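Putative transcriptional coactivator P15 (Enterobacteria phage t5, PDB 4BG7) is a phage homologue of the eukaryotic transcription coactivator PC4, probably binding DNA and implicated in recombination-dependent DNA replication. Local coordinates at residues D14-I19 with L30-F35. Residues are numbered along the deposited sequence; the frame is centred on the assembly and turned at random.
Sequences DDQSII and LTVSEF
D14 and T31 meet at about a right angle on one face of an antiparallel strand pair, the carboxylate oxygen D14 OD1 lying 3.2 Å from the methyl T31 CG2. CG anti to the carbonyl carbon (chi1 -72°) brings the end of D14 closer to strand 30-35 than its CB direction suggests. Its two oxygens divide the work: OD1 forms a salt bridge with R44, while D14 OD2 accepts from a water whose oxygen is 2.7 Å away. The same water oxygen, 2.9 Å from T31 OG1, donates to it and is hydrogen-bonded to S17 OG, bridging two hydroxyls 4.1 Å apart. T31 can face both ways because CG2, anti to its backbone N, meets D14, while OG1 turns to the water and the carbonyl of R29.

Q16 and V32 occupy the other face, side by side and pointing the same way, with Q16 NE2 4.2 Å from V32 CG2. On helix 67-83 of the second subunit, Q16 NE2 bonds to the carbonyl of I80, V32 touches I80, I18 packs on Q79 and L30 on A76.

The register change between D14-S33 and Q16-V32 marks a classic beta bulge: V32 O accepts from D15 N at 2.7 Å and from Q16 N at 3.1 Å. D15 OD2 lies 4.2 Å from E34 OE1, like charges at an exposed site, the side chains crossing obliquely with carboxylate planes 60° apart. This part of the hairpin thus separates its chemistry by face, polar and water-bridged around D14, S17 and T31, packed against the second subunit around Q16, I18, L30 and V32.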
loop_
_atom_site.group_PDB
_atom_site.type_symbol
_atom_site.label_atom_id
_atom_site.label_comp_id
_atom_site.label_asym_id
_atom_site.label_seq_id
_atom_site.Cartn_x
_atom_site.Cartn_y
_atom_site.Cartn_z
ATOM N N ASP A 14 -0.575 8.438 -14.081
ATOM C CA ASP A 14 0.476 7.617 -13.491
ATOM C C ASP A 14 1.863 8.166 -13.842
ATOM O O ASP A 14 2.178 8.512 -15.004
ATOM C CB ASP A 14 0.448 6.198 -14.028
ATOM C CG ASP A 14 -0.704 5.393 -13.530
ATOM O OD1 ASP A 14 -1.537 5.883 -12.742
ATOM O OD2 ASP A 14 -0.742 4.241 -13.950
ATOM N N ASP A 15 2.704 8.201 -12.841
ATOM C CA ASP A 15 4.140 8.435 -13.002
ATOM C C ASP A 15 4.970 7.177 -12.759
ATOM O O ASP A 15 6.015 7.023 -13.388
ATOM C CB ASP A 15 4.573 9.505 -12.056
ATOM C CG ASP A 15 4.049 10.825 -12.443
ATOM O OD1 ASP A 15 3.684 11.046 -13.656
ATOM O OD2 ASP A 15 3.963 11.655 -11.521
ATOM N N GLN A 16 4.501 6.281 -11.894
ATOM C CA GLN A 16 5.063 4.872 -11.811
ATOM C C GLN A 16 3.956 3.891 -11.591
ATOM O O GLN A 16 2.925 4.248 -10.997
ATOM C CB GLN A 16 6.057 4.724 -10.614
ATOM C CG GLN A 16 7.074 5.816 -10.520
ATOM C CD GLN A 16 8.131 5.517 -9.427
ATOM O OE1 GLN A 16 8.591 4.411 -9.307
ATOM N NE2 GLN A 16 8.414 6.479 -8.610
ATOM N N SER A 17 4.161 2.630 -12.017
ATOM C CA SER A 17 3.159 1.583 -11.872
ATOM C C SER A 17 3.874 0.251 -11.806
ATOM O O SER A 17 4.575 -0.066 -12.782
ATOM C CB SER A 17 2.226 1.599 -13.072
ATOM O OG SER A 17 1.210 0.631 -12.950
ATOM N N ILE A 18 3.706 -0.495 -10.704
ATOM C CA ILE A 18 4.334 -1.842 -10.507
ATOM C C ILE A 18 3.327 -2.919 -10.171
ATOM O O ILE A 18 2.529 -2.808 -9.210
ATOM C CB ILE A 18 5.492 -1.820 -9.429
ATOM C CG1 ILE A 18 6.511 -0.787 -9.806
ATOM C CG2 ILE A 18 6.197 -3.196 -9.343
ATOM C CD1 ILE A 18 7.572 -0.556 -8.776
ATOM N N ILE A 19 3.301 -3.984 -10.977
ATOM C CA ILE A 19 2.409 -5.056 -10.706
ATOM C C ILE A 19 2.677 -5.703 -9.345
ATOM O O ILE A 19 3.802 -5.966 -9.013
ATOM C CB ILE A 19 2.415 -6.146 -11.819
ATOM C CG1 ILE A 19 2.010 -5.552 -13.186
ATOM C CG2 ILE A 19 1.412 -7.209 -11.422
ATOM C CD1 ILE A 19 2.620 -6.187 -14.451
ATOM N N LEU A 30 0.675 -1.157 -7.795
ATOM C CA LEU A 30 1.166 -0.104 -6.918
ATOM C C LEU A 30 1.553 1.068 -7.766
ATOM O O LEU A 30 2.444 0.974 -8.655
ATOM C CB LEU A 30 2.410 -0.523 -6.114
ATOM C CG LEU A 30 2.856 0.441 -5.003
ATOM C CD1 LEU A 30 1.728 0.538 -4.007
ATOM C CD2 LEU A 30 4.133 -0.171 -4.364
ATOM N N THR A 31 0.932 2.196 -7.454
ATOM C CA THR A 31 0.933 3.323 -8.376
ATOM C C THR A 31 1.313 4.634 -7.688
ATOM O O THR A 31 0.872 4.903 -6.578
ATOM C CB THR A 31 -0.452 3.482 -9.025
ATOM O OG1 THR A 31 -0.745 2.283 -9.709
ATOM C CG2 THR A 31 -0.461 4.716 -9.960
ATOM N N VAL A 32 2.159 5.405 -8.363
ATOM C CA VAL A 32 2.407 6.778 -7.983
ATOM C C VAL A 32 1.749 7.558 -9.136
ATOM O O VAL A 32 2.057 7.342 -10.338
ATOM C CB VAL A 32 3.878 7.186 -7.894
ATOM C CG1 VAL A 32 3.987 8.723 -7.565
ATOM C CG2 VAL A 32 4.609 6.334 -6.850
ATOM N N SER A 33 0.912 8.496 -8.757
ATOM C CA SER A 33 0.149 9.307 -9.716
ATOM C C SER A 33 0.168 10.770 -9.307
ATOM O O SER A 33 0.386 11.099 -8.144
ATOM C CB SER A 33 -1.281 8.786 -9.773
ATOM O OG SER A 33 -1.992 8.874 -8.544
ATOM N N GLU A 34 -0.078 11.634 -10.289
ATOM C CA GLU A 34 -0.150 13.079 -10.042
ATOM C C GLU A 34 -1.612 13.479 -10.292
ATOM O O GLU A 34 -2.208 13.043 -11.284
ATOM C CB GLU A 34 0.762 13.828 -10.962
ATOM C CG GLU A 34 0.793 15.299 -10.562
ATOM C CD GLU A 34 1.682 16.134 -11.461
ATOM O OE1 GLU A 34 2.511 15.573 -12.213
ATOM O OE2 GLU A 34 1.490 17.354 -11.417
ATOM N N PHE A 35 -2.140 14.313 -9.393
ATOM C CA PHE A 35 -3.520 14.846 -9.464
ATOM C C PHE A 35 -3.502 16.236 -8.744
ATOM O O PHE A 35 -3.078 16.295 -7.578
ATOM C CB PHE A 35 -4.438 13.905 -8.683
ATOM C CG PHE A 35 -5.855 14.413 -8.512
ATOM C CD1 PHE A 35 -6.703 14.524 -9.607
ATOM C CD2 PHE A 35 -6.321 14.776 -7.280
ATOM C CE1 PHE A 35 -8.007 14.999 -9.459
ATOM C CE2 PHE A 35 -7.614 15.270 -7.132
ATOM C CZ PHE A 35 -8.448 15.376 -8.235
HETATM O O HOH W 1 -0.991 1.898 -12.572
#